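Local coordinates for protein Chains: A (Unidentified, PDB 6ZM9) that cleaves S-adenosyl methionine as a phage-encoded SAM lyase, here holding S-methyl-5'-thioadenosine at the interfaces of its trimer, at residues Ala13-Gly18 against Val72-Ile77; Val107-Gln112 against Tyr121-Glu126. All coordinates share one frame; numbering follows the deposited sequence.

Overall arrangement
Interactions 1 and 2 are separate strand pairings in one antiparallel sheet, joined by the pairing of strand 11-21 with strand 106-113, their centres about 10 Å apart. The two contacts touch directly: Phe16 N lies 2.8 Å from Ile108 O, a probable hydrogen bond, and Arg14 NE lies 3.4 Å from Glu110 OE2 in a long, weak ion pair. Interaction 1 reaches two molecules of 5'-deoxy-5'-methylthioadenosine: the backbone of Ile77 pairs with the adenine of one, and Phe16, with Ile108 of interaction 2, lines the pocket of the other. The chain therefore contributes to two sites, and each pocket is completed by residues of two subunits.

Interaction 1. Residues Ala13-Gly18 against Val72-Ile77; sequences ARIFVG and VQIIII. With MTA (5'-deoxy-5'-methylthioadenosine), chain F.
Ala13 and Ile76, Ile15 and Ile74, and Val17 and Val72 form three hydrogen-bonded antiparallel pairs, each closed by two backbone bonds; Ile74 N to Ile15 O, for example, measures 2.8 Å. The segment axes approach to 4.6 Å at 161° between their directions, and the alternating pairs Arg14-Ile75 and Phe16-Gln73 are non-hydrogen-bonded.

Polar and aromatic contacts gather on the face carrying Arg14, Phe16 and Gln73. With CG anti to the backbone N (chi1 178°) and the chain extended beyond it, Gln73 runs alongside Phe16, pointing the same way. Its CG makes an off-centre CH-pi contact, 4.2 Å from the centroid of the Phe16 ring, and ring and amide planes differ by 32°. In the Arg14 conformer described, Gln73 OE1 accepts a weak bond of 3.3 Å from Arg14 NH1 at the guanidinium edge, and Phe16 CZ sits 3.9 Å above the guanidinium plane, over its centre. The stronger partner of Gln73 is Gln54, to which NE2 donates.

Apolar contacts occupy the other face, where Ile15 CB meets Ile74 CB at 4.1 Å and Val17 CG2 lies beside Ile74 CD1.

Within these segments the adenine is met by main chain: Ile77 N donates to N1 of 5'-deoxy-5'-methylthioadenosine (3.0 Å), and N6 of that ligand donates to Ile77 O (2.8 Å). Ser50, and Glu69 and Ser71 of the second subunit, also bind it.

Helices 29-43 and 84-101 pack over the Ile15, Ile74 and Ile76 face, and strands 49-59 and 106-113 continue the sheet beyond 72-77 and 13-18 respectively.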
loop_
_atom_site.group_PDB
_atom_site.type_symbol
_atom_site.label_atom_id
_atom_site.label_comp_id
_atom_site.label_asym_id
_atom_site.label_seq_id
_atom_site.Cartn_x
_atom_site.Cartn_y
_atom_site.Cartn_z
ATOM N N ALA A 13 -7.364 4.152 7.673
ATOM C CA ALA A 13 -6.641 5.374 7.390
ATOM C C ALA A 13 -5.250 5.052 6.876
ATOM O O ALA A 13 -4.703 3.975 7.117
ATOM C CB ALA A 13 -6.479 6.235 8.646
ATOM N N ARG A 14 -4.688 6.016 6.153
ATOM C CA ARG A 14 -3.291 6.008 5.740
ATOM C C ARG A 14 -2.687 7.352 6.129
ATOM O O ARG A 14 -3.298 8.402 5.907
ATOM C CB ARG A 14 -3.151 5.845 4.219
ATOM C CG ARG A 14 -3.707 4.567 3.656
ATOM C CD ARG A 14 -3.068 4.244 2.300
ATOM N NE ARG A 14 -3.463 5.174 1.243
ATOM C CZ ARG A 14 -2.932 5.194 0.023
ATOM N NH1 ARG A 14 -1.965 4.347 -0.309
ATOM N NH2 ARG A 14 -3.367 6.073 -0.868
ATOM N N ILE A 15 -1.491 7.322 6.710
ATOM C CA ILE A 15 -0.771 8.530 7.090
ATOM C C ILE A 15 0.620 8.469 6.469
ATOM O O ILE A 15 1.301 7.450 6.580
ATOM C CB ILE A 15 -0.658 8.658 8.620
ATOM C CG1 ILE A 15 -2.034 8.588 9.283
ATOM C CG2 ILE A 15 0.069 9.945 9.007
ATOM C CD1 ILE A 15 -1.975 8.595 10.798
ATOM N N PHE A 16 1.038 9.557 5.821
ATOM C CA PHE A 16 2.352 9.642 5.202
ATOM C C PHE A 16 3.213 10.622 5.981
ATOM O O PHE A 16 2.855 11.805 6.095
ATOM C CB PHE A 16 2.214 10.089 3.760
ATOM C CG PHE A 16 1.467 9.121 2.890
ATOM C CD1 PHE A 16 0.086 9.144 2.801
ATOM C CD2 PHE A 16 2.160 8.176 2.166
ATOM C CE1 PHE A 16 -0.593 8.244 1.975
ATOM C CE2 PHE A 16 1.493 7.278 1.319
ATOM C CZ PHE A 16 0.126 7.312 1.218
ATOM N N VAL A 17 4.354 10.132 6.488
ATOM C CA VAL A 17 5.270 10.907 7.326
ATOM C C VAL A 17 6.673 10.797 6.740
ATOM O O VAL A 17 7.211 9.687 6.646
ATOM C CB VAL A 17 5.316 10.393 8.780
ATOM C CG1 VAL A 17 6.138 11.352 9.647
ATOM C CG2 VAL A 17 3.934 10.194 9.376
ATOM N N GLY A 18 7.278 11.930 6.402
ATOM C CA GLY A 18 8.648 11.940 5.947
ATOM C C GLY A 18 9.667 11.891 7.075
ATOM O O GLY A 18 9.377 12.172 8.244
ATOM N N VAL A 72 7.450 7.068 5.611
ATOM C CA VAL A 72 6.694 5.968 6.192
ATOM C C VAL A 72 5.236 6.156 5.820
ATOM O O VAL A 72 4.693 7.257 5.964
ATOM C CB VAL A 72 6.825 5.903 7.728
ATOM C CG1 VAL A 72 6.031 4.716 8.298
ATOM C CG2 VAL A 72 8.280 5.823 8.118
ATOM N N GLN A 73 4.609 5.088 5.350
ATOM C CA GLN A 73 3.161 5.028 5.207
ATOM C C GLN A 73 2.606 4.178 6.347
ATOM O O GLN A 73 2.920 2.986 6.448
ATOM C CB GLN A 73 2.790 4.442 3.843
ATOM C CG GLN A 73 1.289 4.309 3.640
ATOM C CD GLN A 73 0.883 3.565 2.386
ATOM O OE1 GLN A 73 -0.266 3.151 2.266
ATOM N NE2 GLN A 73 1.792 3.449 1.432
ATOM N N ILE A 74 1.789 4.794 7.199
ATOM C CA ILE A 74 1.123 4.103 8.298
ATOM C C ILE A 74 -0.248 3.677 7.805
ATOM O O ILE A 74 -1.005 4.507 7.284
ATOM C CB ILE A 74 0.983 5.024 9.527
ATOM C CG1 ILE A 74 2.319 5.675 9.891
ATOM C CG2 ILE A 74 0.399 4.227 10.713
ATOM C CD1 ILE A 74 2.224 6.678 11.043
ATOM N N ILE A 75 -0.568 2.391 7.956
ATOM C CA ILE A 75 -1.849 1.831 7.526
ATOM C C ILE A 75 -2.583 1.375 8.780
ATOM O O ILE A 75 -2.082 0.516 9.518
ATOM C CB ILE A 75 -1.663 0.660 6.549
ATOM C CG1 ILE A 75 -0.860 1.110 5.330
ATOM C CG2 ILE A 75 -3.009 0.079 6.150
ATOM C CD1 ILE A 75 -0.374 -0.033 4.446
ATOM N N ILE A 76 -3.786 1.911 9.004
ATOM C CA ILE A 76 -4.571 1.605 10.195
ATOM C C ILE A 76 -5.926 1.085 9.749
ATOM O O ILE A 76 -6.685 1.812 9.101
ATOM C CB ILE A 76 -4.768 2.845 11.083
ATOM C CG1 ILE A 76 -3.437 3.325 11.648
ATOM C CG2 ILE A 76 -5.747 2.522 12.216
ATOM C CD1 ILE A 76 -3.502 4.703 12.273
ATOM N N ILE A 77 -6.239 -0.156 10.102
ATOM C CA ILE A 77 -7.582 -0.700 9.949
ATOM C C ILE A 77 -8.244 -0.680 11.323
ATOM O O ILE A 77 -7.674 -1.188 12.292
ATOM C CB ILE A 77 -7.538 -2.129 9.371
ATOM C CG1 ILE A 77 -6.829 -2.135 8.010
ATOM C CG2 ILE A 77 -8.963 -2.693 9.311
ATOM C CD1 ILE A 77 -6.537 -3.494 7.506
HETATM C CS MTA F . -2.716 -9.657 12.146
HETATM S "S5'" MTA F . -1.106 -9.483 12.847
HETATM C "C5'" MTA F . -0.089 -9.451 11.360
HETATM C "C4'" MTA F . 0.193 -8.075 10.788
HETATM O "O4'" MTA F . -1.052 -7.441 10.456
HETATM C "C2'" MTA F . 0.545 -5.750 11.034
HETATM O "O2'" MTA F . 1.443 -5.544 9.956
HETATM C "C3'" MTA F . 0.909 -7.080 11.700
HETATM O "O3'" MTA F . 2.307 -7.297 11.780
HETATM C "C1'" MTA F . -0.874 -6.032 10.516
HETATM N N9 MTA F . -1.917 -5.463 11.357
HETATM C C8 MTA F . -2.487 -5.988 12.488
HETATM N N7 MTA F . -3.481 -5.281 12.972
HETATM C C5 MTA F . -3.570 -4.204 12.097
HETATM C C6 MTA F . -4.472 -3.126 12.003
HETATM N N6 MTA F . -5.509 -2.937 12.831
HETATM N N1 MTA F . -4.303 -2.258 10.975
HETATM C C2 MTA F . -3.306 -2.469 10.108
HETATM N N3 MTA F . -2.415 -3.456 10.083
HETATM C C4 MTA F . -2.599 -4.301 11.110
#

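Interaction 2. Residues Val107-Gln112 against Tyr121-Glu126; sequences VIVEIQ and YSITAE. With MTA (5'-deoxy-5'-methylthioadenosine), chain B.
Val109 and Ile123 meet most closely through their methyl groups, Val109 CG2 lying 3.7 Å from Ile123 CD1 where the two side chains cross. The isoleucine reaches this point because its CG1 stands anti to the carbonyl carbon (chi1 -62°) and the chain then extends to CD1. On the same face Val109 CG1 approaches Tyr121 CD2 at 4.2 Å, while Ile111 CG1 comes to the edge of the Tyr121 ring, near its plane, 4.0 Å from CE2. Helix 84-101 covers this apolar side, with Val91 against Val109 and Ile111.

Four backbone bonds close two hydrogen-bonded antiparallel pairs. Ile123 N to Val107 O is 2.8 Å and nearly straight, with an N-H...O angle of 174°; Tyr121 N to Val109 O is also 2.8 Å.

The face bearing Ile108 and Ser122 is more loosely joined. Their side chains do not touch each other, and the opposing segment buries about 21 and 18 Å² of these residues, against 60 Å² or more for Val107, Val109, Tyr121 and Ile123. Ser122 is partly exposed, and its OG has weak hydrogen bonds to Thr124 OG1 and Ser106 OG. Pairing with 107-112 ends at Ile123; from Thr124 on the segment no longer touches it.

Ile108 CD1 faces 5'-deoxy-5'-methylthioadenosine, 3.6 Å from its N7. A strand of the third subunit pairs with Tyr121 to Thr124, carrying the sheet across the interface. The chemistry thus implies a hairpin held by main-chain bonds and apolar packing against the helix, with Ile108 on the other face giving an aliphatic contact to the ligand.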
loop_
_atom_site.group_PDB
_atom_site.type_symbol
_atom_site.label_atom_id
_atom_site.label_comp_id
_atom_site.label_asym_id
_atom_site.label_seq_id
_atom_site.Cartn_x
_atom_site.Cartn_y
_atom_site.Cartn_z
ATOM N N VAL A 107 2.162 16.547 6.791
ATOM C CA VAL A 107 1.816 15.133 6.928
ATOM C C VAL A 107 0.492 14.942 6.198
ATOM O O VAL A 107 -0.432 15.747 6.365
ATOM C CB VAL A 107 1.702 14.725 8.409
ATOM C CG1 VAL A 107 1.002 13.394 8.594
ATOM C CG2 VAL A 107 3.090 14.656 9.040
ATOM N N ILE A 108 0.381 13.894 5.386
ATOM C CA ILE A 108 -0.860 13.613 4.662
ATOM C C ILE A 108 -1.632 12.518 5.384
ATOM O O ILE A 108 -1.062 11.480 5.743
ATOM C CB ILE A 108 -0.589 13.208 3.199
ATOM C CG1 ILE A 108 0.043 14.369 2.441
ATOM C CG2 ILE A 108 -1.884 12.731 2.543
ATOM C CD1 ILE A 108 0.596 13.969 1.080
ATOM N N VAL A 109 -2.935 12.736 5.566
ATOM C CA VAL A 109 -3.837 11.783 6.201
ATOM C C VAL A 109 -4.986 11.505 5.239
ATOM O O VAL A 109 -5.613 12.437 4.720
ATOM C CB VAL A 109 -4.384 12.333 7.529
ATOM C CG1 VAL A 109 -5.428 11.388 8.102
ATOM C CG2 VAL A 109 -3.272 12.550 8.515
ATOM N N GLU A 110 -5.277 10.232 5.014
ATOM C CA GLU A 110 -6.421 9.812 4.216
ATOM C C GLU A 110 -7.307 8.945 5.099
ATOM O O GLU A 110 -6.819 7.999 5.722
ATOM C CB GLU A 110 -5.939 9.016 2.998
ATOM C CG GLU A 110 -7.023 8.665 2.004
ATOM C CD GLU A 110 -6.498 7.874 0.813
ATOM O OE1 GLU A 110 -6.066 8.493 -0.187
ATOM O OE2 GLU A 110 -6.517 6.624 0.884
ATOM N N ILE A 111 -8.605 9.256 5.140
ATOM C CA ILE A 111 -9.594 8.484 5.894
ATOM C C ILE A 111 -10.504 7.786 4.893
ATOM O O ILE A 111 -11.037 8.437 3.987
ATOM C CB ILE A 111 -10.477 9.395 6.767
ATOM C CG1 ILE A 111 -9.643 10.246 7.715
ATOM C CG2 ILE A 111 -11.521 8.561 7.500
ATOM C CD1 ILE A 111 -8.872 9.463 8.637
ATOM N N GLN A 112 -10.718 6.488 5.086
ATOM C CA GLN A 112 -11.588 5.701 4.231
ATOM C C GLN A 112 -12.702 5.049 5.039
ATOM O O GLN A 112 -12.559 4.775 6.235
ATOM C CB GLN A 112 -10.789 4.606 3.509
ATOM C CG GLN A 112 -9.728 5.168 2.577
ATOM C CD GLN A 112 -8.931 4.091 1.904
ATOM O OE1 GLN A 112 -9.419 2.977 1.698
ATOM N NE2 GLN A 112 -7.690 4.407 1.551
ATOM N N TYR A 121 -6.435 14.989 3.952
ATOM C CA TYR A 121 -5.996 16.189 4.627
ATOM C C TYR A 121 -4.501 16.331 4.453
ATOM O O TYR A 121 -3.763 15.343 4.531
ATOM C CB TYR A 121 -6.234 16.114 6.166
ATOM C CG TYR A 121 -7.637 15.805 6.576
ATOM C CD1 TYR A 121 -8.587 16.807 6.645
ATOM C CD2 TYR A 121 -8.011 14.516 6.909
ATOM C CE1 TYR A 121 -9.892 16.535 7.018
ATOM C CE2 TYR A 121 -9.315 14.229 7.275
ATOM C CZ TYR A 121 -10.257 15.241 7.335
ATOM O OH TYR A 121 -11.558 14.977 7.705
ATOM N N SER A 122 -4.047 17.562 4.236
ATOM C CA SER A 122 -2.635 17.919 4.425
ATOM C C SER A 122 -2.537 18.695 5.731
ATOM O O SER A 122 -3.191 19.732 5.866
ATOM C CB SER A 122 -2.091 18.736 3.225
ATOM O OG SER A 122 -0.670 18.846 3.313
ATOM N N ILE A 123 -1.778 18.172 6.675
ATOM C CA ILE A 123 -1.603 18.813 7.961
ATOM C C ILE A 123 -0.329 19.611 7.837
ATOM O O ILE A 123 0.757 19.028 7.731
ATOM C CB ILE A 123 -1.514 17.799 9.104
ATOM C CG1 ILE A 123 -2.793 16.996 9.201
ATOM C CG2 ILE A 123 -1.226 18.551 10.403
ATOM C CD1 ILE A 123 -2.718 15.824 10.170
ATOM N N THR A 124 -0.446 20.935 7.805
ATOM C CA THR A 124 0.642 21.792 7.370
ATOM C C THR A 124 1.102 22.678 8.507
ATOM O O THR A 124 0.283 23.300 9.194
ATOM C CB THR A 124 0.192 22.632 6.178
ATOM O OG1 THR A 124 -0.214 21.744 5.133
ATOM C CG2 THR A 124 1.317 23.488 5.681
ATOM N N ALA A 125 2.414 22.751 8.675
ATOM C CA ALA A 125 2.996 23.595 9.698
ATOM C C ALA A 125 2.691 25.061 9.425
ATOM O O ALA A 125 2.705 25.519 8.280
ATOM C CB ALA A 125 4.510 23.398 9.691
ATOM N N GLU A 126 2.456 25.811 10.498
ATOM C CA GLU A 126 2.167 27.236 10.418
ATOM C C GLU A 126 3.369 28.094 10.806
ATOM O O GLU A 126 3.207 29.212 11.308
ATOM C CB GLU A 126 0.943 27.563 11.267
ATOM C CG GLU A 126 -0.361 26.981 10.735
ATOM C CD GLU A 126 -1.533 27.269 11.663
ATOM O OE1 GLU A 126 -1.885 28.442 11.847
ATOM O OE2 GLU A 126 -2.089 26.343 12.270
HETATM C CS MTA B . 3.848 15.003 2.871
HETATM S "S5'" MTA B . 5.578 14.772 2.617
HETATM C "C5'" MTA B . 5.822 13.156 3.375
HETATM C "C4'" MTA B . 5.695 11.968 2.443
HETATM O "O4'" MTA B . 4.380 11.965 1.863
HETATM C "C2'" MTA B . 5.907 10.959 0.314
HETATM O "O2'" MTA B . 6.210 9.635 0.723
HETATM C "C3'" MTA B . 6.648 11.919 1.249
HETATM O "O3'" MTA B . 7.949 11.472 1.588
HETATM C "C1'" MTA B . 4.438 11.299 0.609
HETATM N N9 MTA B . 3.831 12.151 -0.402
HETATM C C8 MTA B . 3.873 13.518 -0.509
HETATM N N7 MTA B . 3.138 14.009 -1.479
HETATM C C5 MTA B . 2.573 12.880 -2.061
HETATM C C6 MTA B . 1.630 12.713 -3.095
HETATM N N6 MTA B . 1.056 13.723 -3.762
HETATM N N1 MTA B . 1.245 11.446 -3.391
HETATM C C2 MTA B . 1.768 10.432 -2.691
HETATM N N3 MTA B . 2.640 10.470 -1.688
HETATM C C4 MTA B . 3.009 11.732 -1.414
#